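Local atomic coordinates of hydroxylase (Rhodococcus sp., PDB entry 2OR0), a protein that is a putative flavin-dependent hydroxylase of the acyl-CoA dehydrogenase fold, probably inserting one oxygen atom into its substrate with reduced flavin as electron donor. Residues G268-H273 and P369-F373; Q341-W346 and V385-T391. All coordinates share one frame; numbering follows the deposited sequence.

Contact 1: G268-H273 and P369-F373; sequences GALACH and PMQRF
In the C-terminal helical part of this acyl-CoA dehydrogenase-type fold, Phe-373 and Met-370 of segment 369-373, on helix 370-381, pack on Gly-268, Ala-269, Cys-272 and His-273 of helix 250-277. The Phe-373 ring lies with one face against the backbone of Gly-268. Gly-268 CA makes a CH-pi contact, 4.3 Å from the centroid of the Phe-373 ring and 22° off its normal. Glycine here lets the ring lie close to the helix backbone. Cys-272 SG approaches the same ring obliquely and comes 3.8 Å from Phe-373 CE2, a sulfur-aromatic contact. SG stands anti to the carbonyl carbon of Cys-272 (chi1 -72°), which turns it toward the ring. Pro-369 CG also touches this sulfur. The backbones are nearest at Ala-269 CA and Met-370 CA, 5.0 Å apart. Ala-269 CB meets Phe-373 CB at 3.8 Å, and Cys-272 CB meets Met-370 CB at 3.7 Å. In Met-370, a selenomethionine, CG is anti to the backbone N (chi1 -179°) and the chain stays extended beyond it, which carries SE and CE alongside His-273. Met-370 CE is 3.7 Å from His-273 CB, and Met-370 SE lies obliquely to the imidazole ring. Ile-355 and Ala-359 also touch both side chains.

Contact 2: Q341-W346 and V385-T391; sequences QIAAAW and VHVPGPT. With ACT (acetate ion), chain F.
Val-385 O is gripped by Gln-341 NE2 from across the contact and by Arg-338 NH1 from one turn earlier on helix 331-356. The bond from Gln-341 NE2 to Val-385 O is 3.3 Å long and nearly straight, but the donor sits above the carbonyl plane. Gln-341 NE2 also bonds Thr-259 OG1, and Gln-341 OE1 takes a bond from Arg-338. The next carbonyl takes a shorter bond. Trp-346 NE1 reaches His-386 O at 2.8 Å, with an N-H...O angle of 173° and the oxygen close to the indole plane. In this way helix 331-356 holds two successive carbonyls of the turn that leads from helix 370-381 into helix 389-399. Ala-345 CB lies over one face of the His-386 imidazole, 3.7 Å from its centroid. Both ring nitrogens are bonded, ND1 to Gly-380 O and NE2 to Thr-259 OG1, which fixes the rotation of the ring. Ile-342 packs against the same connection. Ile-342 CG2 meets Pro-388 CB at 3.6 Å, while Ile-342 CD1 touches Thr-391 CB at 3.6 Å. The Trp-346 and Pro-388 side chains cross at about a right angle, with Trp-346 CZ2 3.8 Å from Pro-388 CD. An acetate, probably from the crystallisation liquor, accepts a hydrogen bond from Gly-389 N.

In the fold
The chain first passes through the helices between residues 24 and 121 and the mainly beta region 129-226. After two short helices it enters helix 250-277, which carries the first half of contact 1. Helix 292-324 follows, and helix 331-356 supplies the first half of contact 2. Contact 1 closes where the chain reaches segment 369-373, across a mainly helical span of 95 residues. Contact 2 closes after helix 370-381, across 38 residues. The two loops therefore cross. The centres of the two contacts are about 23 Å apart and they do not touch. Contact 1 joins helix 250-277 to helix 370-381, and contact 2 joins helix 331-356 to the connection into helix 389-399, all in the C-terminal helical part.

Contact 1: G268-H273 and P369-F373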
ATOM      1  N   GLY A 268      -5.915 -14.658   1.208  1.00 24.02           N
ATOM      2  CA  GLY A 268      -5.138 -15.560   2.054  1.00 24.34           C
ATOM      3  C   GLY A 268      -5.924 -16.174   3.218  1.00 25.30           C
ATOM      4  O   GLY A 268      -5.821 -17.371   3.447  1.00 25.58           O
ATOM      5  N   ALA A 269      -6.686 -15.356   3.959  1.00 25.09           N
ATOM      6  CA  ALA A 269      -7.509 -15.829   5.079  1.00 24.61           C
ATOM      7  C   ALA A 269      -8.549 -16.848   4.597  1.00 24.46           C
ATOM      8  O   ALA A 269      -8.730 -17.925   5.212  1.00 23.99           O
ATOM      9  CB  ALA A 269      -8.226 -14.649   5.748  1.00 23.38           C
ATOM     10  N   LEU A 270      -9.234 -16.492   3.507  1.00 24.72           N
ATOM     11  CA  LEU A 270     -10.218 -17.359   2.864  1.00 25.22           C
ATOM     12  C   LEU A 270      -9.571 -18.677   2.454  1.00 25.68           C
ATOM     13  O   LEU A 270     -10.106 -19.746   2.768  1.00 25.10           O
ATOM     14  CB  LEU A 270     -10.835 -16.673   1.639  1.00 25.42           C
ATOM     15  CG  LEU A 270     -11.794 -17.485   0.732  1.00 25.69           C
ATOM     16  CD1 LEU A 270     -13.119 -17.821   1.450  1.00 26.61           C
ATOM     17  CD2 LEU A 270     -12.111 -16.692  -0.525  1.00 26.06           C
ATOM     18  N   ALA A 271      -8.418 -18.603   1.787  1.00 25.82           N
ATOM     19  CA  ALA A 271      -7.691 -19.832   1.390  1.00 27.43           C
ATOM     20  C   ALA A 271      -7.361 -20.704   2.609  1.00 27.75           C
ATOM     21  O   ALA A 271      -7.597 -21.918   2.603  1.00 28.46           O
ATOM     22  CB  ALA A 271      -6.417 -19.493   0.612  1.00 26.50           C
ATOM     23  N   CYS A 272      -6.819 -20.087   3.659  1.00 28.40           N
ATOM     24  CA  CYS A 272      -6.582 -20.785   4.924  1.00 28.61           C
ATOM     25  C   CYS A 272      -7.855 -21.413   5.492  1.00 28.81           C
ATOM     26  O   CYS A 272      -7.835 -22.533   5.968  1.00 30.27           O
ATOM     27  CB  CYS A 272      -6.005 -19.808   5.961  1.00 28.85           C
ATOM     28  SG  CYS A 272      -4.292 -19.333   5.638  1.00 31.62           S
ATOM     29  N   HIS A 273      -8.948 -20.668   5.492  1.00 28.96           N
ATOM     30  CA  HIS A 273     -10.202 -21.146   6.036  1.00 29.35           C
ATOM     31  C   HIS A 273     -10.652 -22.402   5.261  1.00 30.60           C
ATOM     32  O   HIS A 273     -11.018 -23.411   5.863  1.00 31.13           O
ATOM     33  CB  HIS A 273     -11.240 -20.042   5.925  1.00 28.26           C
ATOM     34  CG  HIS A 273     -12.548 -20.368   6.567  1.00 29.45           C
ATOM     35  ND1 HIS A 273     -12.653 -20.794   7.874  1.00 28.33           N
ATOM     36  CD2 HIS A 273     -13.814 -20.292   6.094  1.00 30.16           C
ATOM     37  CE1 HIS A 273     -13.925 -20.983   8.172  1.00 29.69           C
ATOM     38  NE2 HIS A 273     -14.652 -20.685   7.108  1.00 30.15           N
ATOM     39  N   PRO A 369      -2.278 -20.450  10.611  1.00 28.92           N
ATOM     40  CA  PRO A 369      -2.067 -19.209   9.848  1.00 28.13           C
ATOM     41  C   PRO A 369      -3.265 -18.281   9.629  1.00 27.69           C
ATOM     42  O   PRO A 369      -3.053 -17.090   9.433  1.00 27.09           O
ATOM     43  CB  PRO A 369      -1.525 -19.699   8.496  1.00 28.71           C
ATOM     44  CG  PRO A 369      -2.058 -21.125   8.371  1.00 29.66           C
ATOM     45  CD  PRO A 369      -2.082 -21.665   9.780  1.00 29.07           C
HETATM   46  N   MSE A 370      -4.502 -18.798   9.627  1.00 27.37           N
HETATM   47  CA  MSE A 370      -5.648 -17.949   9.262  1.00 27.29           C
HETATM   48  C   MSE A 370      -5.740 -16.690  10.138  1.00 25.89           C
HETATM   49  O   MSE A 370      -5.942 -15.594   9.616  1.00 26.20           O
HETATM   50  CB  MSE A 370      -6.988 -18.700   9.306  1.00 26.73           C
HETATM   51  CG  MSE A 370      -8.164 -17.813   8.889  1.00 26.25           C
HETATM   52 SE   MSE A 370      -9.885 -18.649   9.137  0.80 31.37          SE
HETATM   53  CE  MSE A 370     -10.971 -17.242   8.345  1.00 28.19           C
ATOM     54  N   GLN A 371      -5.580 -16.862  11.452  1.00 24.87           N
ATOM     55  CA  GLN A 371      -5.679 -15.754  12.412  1.00 23.50           C
ATOM     56  C   GLN A 371      -4.710 -14.617  12.109  1.00 23.70           C
ATOM     57  O   GLN A 371      -5.010 -13.465  12.438  1.00 23.86           O
ATOM     58  CB  GLN A 371      -5.546 -16.229  13.887  1.00 23.03           C
ATOM     59  CG  GLN A 371      -4.328 -17.098  14.254  1.00 21.25           C
ATOM     60  CD  GLN A 371      -3.044 -16.327  14.251  1.00 23.08           C
ATOM     61  OE1 GLN A 371      -3.022 -15.148  14.635  1.00 23.71           O
ATOM     62  NE2 GLN A 371      -1.950 -16.978  13.824  1.00 20.26           N
ATOM     63  N   ARG A 372      -3.566 -14.936  11.491  1.00 23.49           N
ATOM     64  CA  ARG A 372      -2.530 -13.935  11.198  1.00 24.49           C
ATOM     65  C   ARG A 372      -3.004 -13.077  10.030  1.00 23.91           C
ATOM     66  O   ARG A 372      -2.841 -11.873  10.039  1.00 23.88           O
ATOM     67  CB  ARG A 372      -1.157 -14.605  10.887  1.00 23.45           C
ATOM     68  CG  ARG A 372       0.063 -13.626  10.601  1.00 24.62           C
ATOM     69  CD  ARG A 372       1.296 -14.373   9.951  1.00 27.22           C
ATOM     70  NE  ARG A 372       1.444 -15.565  10.732  1.00 35.47           N
ATOM     71  CZ  ARG A 372       1.482 -16.820  10.325  1.00 35.38           C
ATOM     72  NH1 ARG A 372       1.530 -17.159   9.048  1.00 36.46           N
ATOM     73  NH2 ARG A 372       1.526 -17.744  11.275  1.00 35.96           N
ATOM     74  N   PHE A 373      -3.617 -13.714   9.029  1.00 23.98           N
ATOM     75  CA  PHE A 373      -4.216 -12.987   7.905  1.00 22.83           C
ATOM     76  C   PHE A 373      -5.371 -12.162   8.399  1.00 21.60           C
ATOM     77  O   PHE A 373      -5.515 -11.023   8.010  1.00 21.42           O
ATOM     78  CB  PHE A 373      -4.647 -13.927   6.766  1.00 22.58           C
ATOM     79  CG  PHE A 373      -3.480 -14.533   6.009  1.00 23.02           C
ATOM     80  CD1 PHE A 373      -2.903 -13.864   4.932  1.00 22.01           C
ATOM     81  CD2 PHE A 373      -2.958 -15.767   6.388  1.00 23.92           C
ATOM     82  CE1 PHE A 373      -1.839 -14.428   4.250  1.00 23.99           C
ATOM     83  CE2 PHE A 373      -1.868 -16.349   5.716  1.00 22.86           C
ATOM     84  CZ  PHE A 373      -1.318 -15.676   4.636  1.00 23.67           C
TER

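Contact 2: Q341-W346 and V385-T391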
ATOM      1  N   GLN A 341     -12.457   2.434  -3.886  1.00 21.66           N
ATOM      2  CA  GLN A 341     -11.279   1.850  -3.309  1.00 20.66           C
ATOM      3  C   GLN A 341     -11.445   1.672  -1.787  1.00 20.92           C
ATOM      4  O   GLN A 341     -11.099   0.614  -1.223  1.00 20.81           O
ATOM      5  CB  GLN A 341     -10.079   2.757  -3.654  1.00 21.51           C
ATOM      6  CG  GLN A 341      -8.785   2.470  -2.887  1.00 20.45           C
ATOM      7  CD  GLN A 341      -8.650   3.433  -1.699  1.00 24.12           C
ATOM      8  OE1 GLN A 341      -8.812   4.646  -1.860  1.00 21.04           O
ATOM      9  NE2 GLN A 341      -8.361   2.897  -0.516  1.00 22.38           N
ATOM     10  N   ILE A 342     -11.965   2.704  -1.127  1.00 20.83           N
ATOM     11  CA  ILE A 342     -12.219   2.634   0.300  1.00 20.52           C
ATOM     12  C   ILE A 342     -13.237   1.511   0.577  1.00 20.81           C
ATOM     13  O   ILE A 342     -12.987   0.658   1.410  1.00 20.76           O
ATOM     14  CB  ILE A 342     -12.775   3.970   0.825  1.00 20.60           C
ATOM     15  CG1 ILE A 342     -11.692   5.037   0.870  1.00 17.78           C
ATOM     16  CG2 ILE A 342     -13.417   3.785   2.223  1.00 20.23           C
ATOM     17  CD1 ILE A 342     -12.266   6.458   0.880  1.00 19.35           C
ATOM     18  N   ALA A 343     -14.380   1.540  -0.114  1.00 21.16           N
ATOM     19  CA  ALA A 343     -15.426   0.483  -0.013  1.00 21.36           C
ATOM     20  C   ALA A 343     -14.881  -0.920  -0.247  1.00 21.99           C
ATOM     21  O   ALA A 343     -15.336  -1.885   0.407  1.00 22.85           O
ATOM     22  CB  ALA A 343     -16.553   0.766  -1.001  1.00 20.76           C
ATOM     23  N   ALA A 344     -13.935  -1.051  -1.183  1.00 21.02           N
ATOM     24  CA  ALA A 344     -13.326  -2.344  -1.460  1.00 21.81           C
ATOM     25  C   ALA A 344     -12.574  -2.911  -0.232  1.00 21.86           C
ATOM     26  O   ALA A 344     -12.680  -4.105   0.053  1.00 22.01           O
ATOM     27  CB  ALA A 344     -12.384  -2.270  -2.656  1.00 21.38           C
ATOM     28  N   ALA A 345     -11.798  -2.068   0.463  1.00 20.99           N
ATOM     29  CA  ALA A 345     -11.119  -2.515   1.696  1.00 20.58           C
ATOM     30  C   ALA A 345     -12.136  -2.980   2.756  1.00 19.43           C
ATOM     31  O   ALA A 345     -11.995  -4.062   3.324  1.00 19.75           O
ATOM     32  CB  ALA A 345     -10.212  -1.410   2.267  1.00 20.11           C
ATOM     33  N   TRP A 346     -13.164  -2.175   2.989  1.00 18.73           N
ATOM     34  CA  TRP A 346     -14.125  -2.461   4.030  1.00 20.53           C
ATOM     35  C   TRP A 346     -14.927  -3.764   3.758  1.00 21.59           C
ATOM     36  O   TRP A 346     -15.135  -4.576   4.669  1.00 21.32           O
ATOM     37  CB  TRP A 346     -15.084  -1.284   4.221  1.00 20.02           C
ATOM     38  CG  TRP A 346     -14.462  -0.140   5.043  1.00 22.87           C
ATOM     39  CD1 TRP A 346     -13.498   0.781   4.621  1.00 22.75           C
ATOM     40  CD2 TRP A 346     -14.751   0.190   6.415  1.00 21.13           C
ATOM     41  NE1 TRP A 346     -13.220   1.676   5.654  1.00 21.63           N
ATOM     42  CE2 TRP A 346     -13.953   1.320   6.760  1.00 23.21           C
ATOM     43  CE3 TRP A 346     -15.624  -0.347   7.378  1.00 21.96           C
ATOM     44  CZ2 TRP A 346     -14.006   1.913   8.023  1.00 21.99           C
ATOM     45  CZ3 TRP A 346     -15.670   0.247   8.656  1.00 22.06           C
ATOM     46  CH2 TRP A 346     -14.864   1.364   8.955  1.00 22.06           C
ATOM     47  N   VAL A 385      -5.855   5.853   4.356  1.00 24.46           N
ATOM     48  CA  VAL A 385      -6.519   5.745   3.044  1.00 25.13           C
ATOM     49  C   VAL A 385      -7.804   4.924   3.092  1.00 25.29           C
ATOM     50  O   VAL A 385      -8.533   4.871   2.097  1.00 26.47           O
ATOM     51  CB  VAL A 385      -5.611   5.243   1.869  1.00 24.98           C
ATOM     52  CG1 VAL A 385      -4.429   6.171   1.664  1.00 25.23           C
ATOM     53  CG2 VAL A 385      -5.146   3.819   2.098  1.00 23.77           C
ATOM     54  N   HIS A 386      -8.102   4.326   4.248  1.00 24.40           N
ATOM     55  CA  HIS A 386      -9.375   3.641   4.423  1.00 23.46           C
ATOM     56  C   HIS A 386     -10.442   4.383   5.200  1.00 24.01           C
ATOM     57  O   HIS A 386     -11.550   3.860   5.320  1.00 24.01           O
ATOM     58  CB  HIS A 386      -9.155   2.228   4.979  1.00 23.63           C
ATOM     59  CG  HIS A 386      -8.272   1.396   4.106  1.00 22.39           C
ATOM     60  ND1 HIS A 386      -7.197   0.684   4.585  1.00 22.30           N
ATOM     61  CD2 HIS A 386      -8.273   1.221   2.763  1.00 19.70           C
ATOM     62  CE1 HIS A 386      -6.593   0.079   3.577  1.00 22.55           C
ATOM     63  NE2 HIS A 386      -7.227   0.397   2.461  1.00 19.46           N
ATOM     64  N   VAL A 387     -10.151   5.589   5.715  1.00 23.53           N
ATOM     65  CA  VAL A 387     -11.192   6.373   6.392  1.00 24.70           C
ATOM     66  C   VAL A 387     -12.258   6.673   5.335  1.00 24.94           C
ATOM     67  O   VAL A 387     -11.917   7.203   4.279  1.00 26.08           O
ATOM     68  CB  VAL A 387     -10.640   7.688   7.085  1.00 25.51           C
ATOM     69  CG1 VAL A 387     -11.777   8.585   7.633  1.00 23.90           C
ATOM     70  CG2 VAL A 387      -9.641   7.336   8.221  1.00 26.47           C
ATOM     71  N   PRO A 388     -13.531   6.268   5.584  1.00 25.03           N
ATOM     72  CA  PRO A 388     -14.587   6.387   4.590  1.00 24.55           C
ATOM     73  C   PRO A 388     -15.466   7.647   4.562  1.00 24.71           C
ATOM     74  O   PRO A 388     -15.930   8.019   3.489  1.00 23.79           O
ATOM     75  CB  PRO A 388     -15.470   5.159   4.909  1.00 25.25           C
ATOM     76  CG  PRO A 388     -15.418   5.097   6.438  1.00 25.52           C
ATOM     77  CD  PRO A 388     -14.004   5.535   6.794  1.00 24.48           C
ATOM     78  N   GLY A 389     -15.742   8.266   5.715  1.00 23.48           N
ATOM     79  CA  GLY A 389     -16.840   9.231   5.797  1.00 23.54           C
ATOM     80  C   GLY A 389     -16.724  10.426   4.835  1.00 23.26           C
ATOM     81  O   GLY A 389     -17.594  10.626   4.002  1.00 21.82           O
ATOM     82  N   PRO A 390     -15.654  11.221   4.966  1.00 23.78           N
ATOM     83  CA  PRO A 390     -15.464  12.448   4.160  1.00 24.66           C
ATOM     84  C   PRO A 390     -15.493  12.176   2.638  1.00 24.69           C
ATOM     85  O   PRO A 390     -16.076  12.941   1.901  1.00 25.11           O
ATOM     86  CB  PRO A 390     -14.077  12.924   4.582  1.00 23.84           C
ATOM     87  CG  PRO A 390     -13.918  12.339   6.030  1.00 25.28           C
ATOM     88  CD  PRO A 390     -14.534  10.991   5.899  1.00 24.20           C
ATOM     89  N   THR A 391     -14.862  11.090   2.198  1.00 25.20           N
ATOM     90  CA  THR A 391     -14.849  10.736   0.780  1.00 26.06           C
ATOM     91  C   THR A 391     -16.234  10.299   0.286  1.00 26.41           C
ATOM     92  O   THR A 391     -16.639  10.649  -0.831  1.00 26.78           O
ATOM     93  CB  THR A 391     -13.833   9.643   0.529  1.00 25.65           C
ATOM     94  OG1 THR A 391     -12.565  10.124   0.967  1.00 26.39           O
ATOM     95  CG2 THR A 391     -13.759   9.259  -0.970  1.00 25.92           C
TER
HETATM   96  C   ACT F 610     -15.242   7.539   9.201  1.00 37.93           C
HETATM   97  O   ACT F 610     -15.111   8.601   8.640  1.00 37.48           O
HETATM   98  OXT ACT F 610     -14.138   7.021   9.548  1.00 41.35           O
HETATM   99  CH3 ACT F 610     -16.597   6.956   9.478  1.00 37.27           C